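Local coordinates for protein phosphatidylserine synthase (Haemophilus influenzae, PDB 3HSI) that belongs to the phospholipase D superfamily of enzymes and combines two PLD-like halves in one chain, two chains forming the assembly, at residues Glu136-Lys144 against Arg385-Asn393. Residues are numbered along the deposited sequence; the frame is centred on the assembly and turned at random.
Sequences EVFGVLHVK and RAWRLDAEN
Asp390 reaches across to Val140 and His142. Its CB lies 3.5 Å from His142 CD2. With chi1 at -57°, CG anti to the carbonyl carbon, Asp390 lies alongside Val140 and points the same way, Asp390 CG being 3.9 Å from Val140 CG2. Asp390 OD1 accepts from Val140 N at 3.1 Å, from above the carboxylate plane. Asp390 OD2 meets the edge of the His142 ring, 3.1 Å from His142 CD2, with the two planes 67° apart. Arg385 holds the carboxylate side-on, NE to OD2 and NH2 to OD1, a salt bridge that helps fix the rotation of the carboxylate. Arg385 also grips Val137 O end-on, from NH1 at 2.7 Å and from NH2, the nitrogen it shares with Asp390, at 2.8 Å. NH1 also bonds Ile457 O. His142 and Lys144 are the H-x-K of the PLD active-site motif. Leu141, just before His142, pairs in parallel with Ala391 at the start of strand 391-398, in the other PLD-like region. Ala391 N bonds Val140 O, and Ala391 O takes His142 N. Glu392 lies beside His142, its OE1 3.3 Å from His142 CB. Asn393 bonds both backbone ends of Lys144: OD1 takes N, nearly straight at 174°, and ND2 gives to a lone pair of O. Tyr154 and Tyr232 bond the same amide.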
loop_
_atom_site.group_PDB
_atom_site.type_symbol
_atom_site.label_atom_id
_atom_site.label_comp_id
_atom_site.label_asym_id
_atom_site.label_seq_id
_atom_site.Cartn_x
_atom_site.Cartn_y
_atom_site.Cartn_z
ATOM N N GLU C 136 -1.545 -10.143 3.843
ATOM C CA GLU C 136 -2.050 -9.610 5.105
ATOM C C GLU C 136 -1.719 -8.122 5.320
ATOM O O GLU C 136 -2.583 -7.357 5.734
ATOM C CB GLU C 136 -1.551 -10.467 6.287
ATOM C CG GLU C 136 -2.189 -10.083 7.611
ATOM C CD GLU C 136 -1.980 -11.095 8.746
ATOM O OE1 GLU C 136 -1.374 -12.165 8.518
ATOM O OE2 GLU C 136 -2.429 -10.809 9.884
ATOM N N VAL C 137 -0.494 -7.715 5.003
ATOM C CA VAL C 137 -0.054 -6.359 5.295
ATOM C C VAL C 137 -0.862 -5.310 4.541
ATOM O O VAL C 137 -1.027 -4.210 5.025
ATOM C CB VAL C 137 1.500 -6.170 5.068
ATOM C CG1 VAL C 137 1.857 -6.290 3.620
ATOM C CG2 VAL C 137 1.953 -4.821 5.604
ATOM N N PHE C 138 -1.379 -5.664 3.367
ATOM C CA PHE C 138 -2.143 -4.735 2.550
ATOM C C PHE C 138 -3.653 -4.831 2.752
ATOM O O PHE C 138 -4.397 -4.247 1.978
ATOM C CB PHE C 138 -1.863 -4.971 1.080
ATOM C CG PHE C 138 -0.544 -4.409 0.591
ATOM C CD1 PHE C 138 0.557 -5.242 0.418
ATOM C CD2 PHE C 138 -0.436 -3.064 0.210
ATOM C CE1 PHE C 138 1.779 -4.742 -0.100
ATOM C CE2 PHE C 138 0.785 -2.546 -0.313
ATOM C CZ PHE C 138 1.890 -3.391 -0.457
ATOM N N GLY C 139 -4.104 -5.581 3.754
ATOM C CA GLY C 139 -5.500 -5.453 4.232
ATOM C C GLY C 139 -6.057 -6.691 4.910
ATOM O O GLY C 139 -5.860 -7.793 4.427
ATOM N N VAL C 140 -6.761 -6.492 6.019
ATOM C CA VAL C 140 -7.434 -7.568 6.771
ATOM C C VAL C 140 -8.925 -7.276 7.041
ATOM O O VAL C 140 -9.412 -6.137 6.897
ATOM C CB VAL C 140 -6.713 -7.836 8.149
ATOM C CG1 VAL C 140 -5.226 -8.149 7.920
ATOM C CG2 VAL C 140 -6.820 -6.630 9.053
ATOM N N LEU C 141 -9.633 -8.317 7.461
ATOM C CA LEU C 141 -11.011 -8.212 7.789
ATOM C C LEU C 141 -11.174 -7.555 9.156
ATOM O O LEU C 141 -10.885 -8.152 10.193
ATOM C CB LEU C 141 -11.647 -9.605 7.751
ATOM C CG LEU C 141 -13.145 -9.677 8.130
ATOM C CD1 LEU C 141 -14.005 -9.001 7.050
ATOM C CD2 LEU C 141 -13.564 -11.141 8.328
ATOM N N HIS C 142 -11.618 -6.306 9.163
ATOM C CA HIS C 142 -11.891 -5.615 10.421
ATOM C C HIS C 142 -13.384 -5.306 10.584
ATOM O O HIS C 142 -13.751 -4.519 11.451
ATOM C CB HIS C 142 -11.120 -4.306 10.492
ATOM C CG HIS C 142 -9.732 -4.424 11.044
ATOM N ND1 HIS C 142 -9.442 -5.109 12.201
ATOM C CD2 HIS C 142 -8.569 -3.840 10.653
ATOM C CE1 HIS C 142 -8.152 -4.997 12.473
ATOM N NE2 HIS C 142 -7.599 -4.226 11.552
ATOM N N VAL C 143 -14.230 -5.882 9.738
ATOM C CA VAL C 143 -15.672 -5.811 9.909
ATOM C C VAL C 143 -16.040 -6.512 11.237
ATOM O O VAL C 143 -15.524 -7.609 11.514
ATOM C CB VAL C 143 -16.383 -6.516 8.718
ATOM C CG1 VAL C 143 -17.891 -6.800 9.012
ATOM C CG2 VAL C 143 -16.189 -5.704 7.439
ATOM N N LYS C 144 -16.910 -5.881 12.033
ATOM C CA LYS C 144 -17.343 -6.424 13.328
ATOM C C LYS C 144 -18.811 -6.755 13.355
ATOM O O LYS C 144 -19.577 -6.317 12.493
ATOM C CB LYS C 144 -17.067 -5.428 14.466
ATOM C CG LYS C 144 -15.695 -4.807 14.456
ATOM C CD LYS C 144 -14.589 -5.847 14.712
ATOM C CE LYS C 144 -13.192 -5.250 14.449
ATOM N NZ LYS C 144 -12.131 -6.272 14.727
ATOM N N ARG C 385 -3.892 2.681 8.101
ATOM C CA ARG C 385 -4.308 1.323 7.622
ATOM C C ARG C 385 -5.806 1.264 7.358
ATOM O O ARG C 385 -6.262 0.761 6.320
ATOM C CB ARG C 385 -4.088 0.249 8.709
ATOM C CG ARG C 385 -2.718 -0.334 8.826
ATOM C CD ARG C 385 -2.814 -1.708 9.490
ATOM N NE ARG C 385 -3.351 -2.701 8.555
ATOM C CZ ARG C 385 -2.648 -3.276 7.586
ATOM N NH1 ARG C 385 -1.373 -2.953 7.410
ATOM N NH2 ARG C 385 -3.218 -4.162 6.772
ATOM N N ALA C 386 -6.567 1.709 8.363
ATOM C CA ALA C 386 -8.030 1.789 8.275
ATOM C C ALA C 386 -8.470 2.692 7.111
ATOM O O ALA C 386 -9.468 2.422 6.450
ATOM C CB ALA C 386 -8.607 2.270 9.589
ATOM N N TRP C 387 -7.699 3.728 6.812
ATOM C CA TRP C 387 -8.078 4.632 5.714
ATOM C C TRP C 387 -7.767 4.134 4.304
ATOM O O TRP C 387 -8.158 4.760 3.299
ATOM C CB TRP C 387 -7.454 6.023 5.916
ATOM C CG TRP C 387 -8.483 7.043 6.318
ATOM C CD1 TRP C 387 -8.875 8.145 5.602
ATOM C CD2 TRP C 387 -9.270 7.039 7.519
ATOM N NE1 TRP C 387 -9.859 8.826 6.288
ATOM C CE2 TRP C 387 -10.119 8.162 7.465
ATOM C CE3 TRP C 387 -9.358 6.174 8.622
ATOM C CZ2 TRP C 387 -11.040 8.454 8.484
ATOM C CZ3 TRP C 387 -10.276 6.457 9.626
ATOM C CH2 TRP C 387 -11.092 7.590 9.556
ATOM N N ARG C 388 -7.058 3.022 4.190
ATOM C CA ARG C 388 -6.605 2.658 2.873
ATOM C C ARG C 388 -6.619 1.176 2.656
ATOM O O ARG C 388 -6.959 0.716 1.569
ATOM C CB ARG C 388 -5.184 3.218 2.668
ATOM C CG ARG C 388 -4.637 3.062 1.307
ATOM C CD ARG C 388 -3.151 3.482 1.289
ATOM N NE ARG C 388 -2.925 4.934 1.250
ATOM C CZ ARG C 388 -2.795 5.729 2.319
ATOM N NH1 ARG C 388 -2.901 5.247 3.559
ATOM N NH2 ARG C 388 -2.575 7.032 2.156
ATOM N N LEU C 389 -6.225 0.424 3.675
ATOM C CA LEU C 389 -5.976 -1.001 3.485
ATOM C C LEU C 389 -7.103 -1.919 3.984
ATOM O O LEU C 389 -7.469 -2.863 3.287
ATOM C CB LEU C 389 -4.640 -1.406 4.104
ATOM C CG LEU C 389 -3.432 -0.550 3.689
ATOM C CD1 LEU C 389 -2.196 -0.894 4.515
ATOM C CD2 LEU C 389 -3.153 -0.713 2.191
ATOM N N ASP C 390 -7.663 -1.643 5.159
ATOM C CA ASP C 390 -8.526 -2.666 5.827
ATOM C C ASP C 390 -10.024 -2.539 5.544
ATOM O O ASP C 390 -10.509 -1.469 5.164
ATOM C CB ASP C 390 -8.284 -2.698 7.336
ATOM C CG ASP C 390 -6.820 -2.975 7.713
ATOM O OD1 ASP C 390 -6.080 -3.622 6.949
ATOM O OD2 ASP C 390 -6.398 -2.565 8.809
ATOM N N ALA C 391 -10.759 -3.638 5.716
ATOM C CA ALA C 391 -12.195 -3.582 5.522
ATOM C C ALA C 391 -12.841 -3.315 6.870
ATOM O O ALA C 391 -12.581 -4.016 7.848
ATOM C CB ALA C 391 -12.722 -4.853 4.854
ATOM N N GLU C 392 -13.649 -2.257 6.925
ATOM C CA GLU C 392 -14.189 -1.752 8.181
ATOM C C GLU C 392 -15.695 -1.601 8.139
ATOM O O GLU C 392 -16.296 -1.477 7.051
ATOM C CB GLU C 392 -13.587 -0.370 8.508
ATOM C CG GLU C 392 -12.057 -0.278 8.393
ATOM C CD GLU C 392 -11.358 -0.687 9.681
ATOM O OE1 GLU C 392 -12.047 -1.095 10.647
ATOM O OE2 GLU C 392 -10.118 -0.584 9.743
ATOM N N ASN C 393 -16.314 -1.580 9.323
ATOM C CA ASN C 393 -17.708 -1.170 9.378
ATOM C C ASN C 393 -18.041 -0.308 10.608
ATOM O O ASN C 393 -17.174 -0.030 11.434
ATOM C CB ASN C 393 -18.656 -2.350 9.187
ATOM C CG ASN C 393 -18.719 -3.270 10.405
ATOM O OD1 ASN C 393 -17.853 -3.233 11.282
ATOM N ND2 ASN C 393 -19.749 -4.122 10.443
HETATM O O HOH W 1 -14.474 -2.241 11.737
#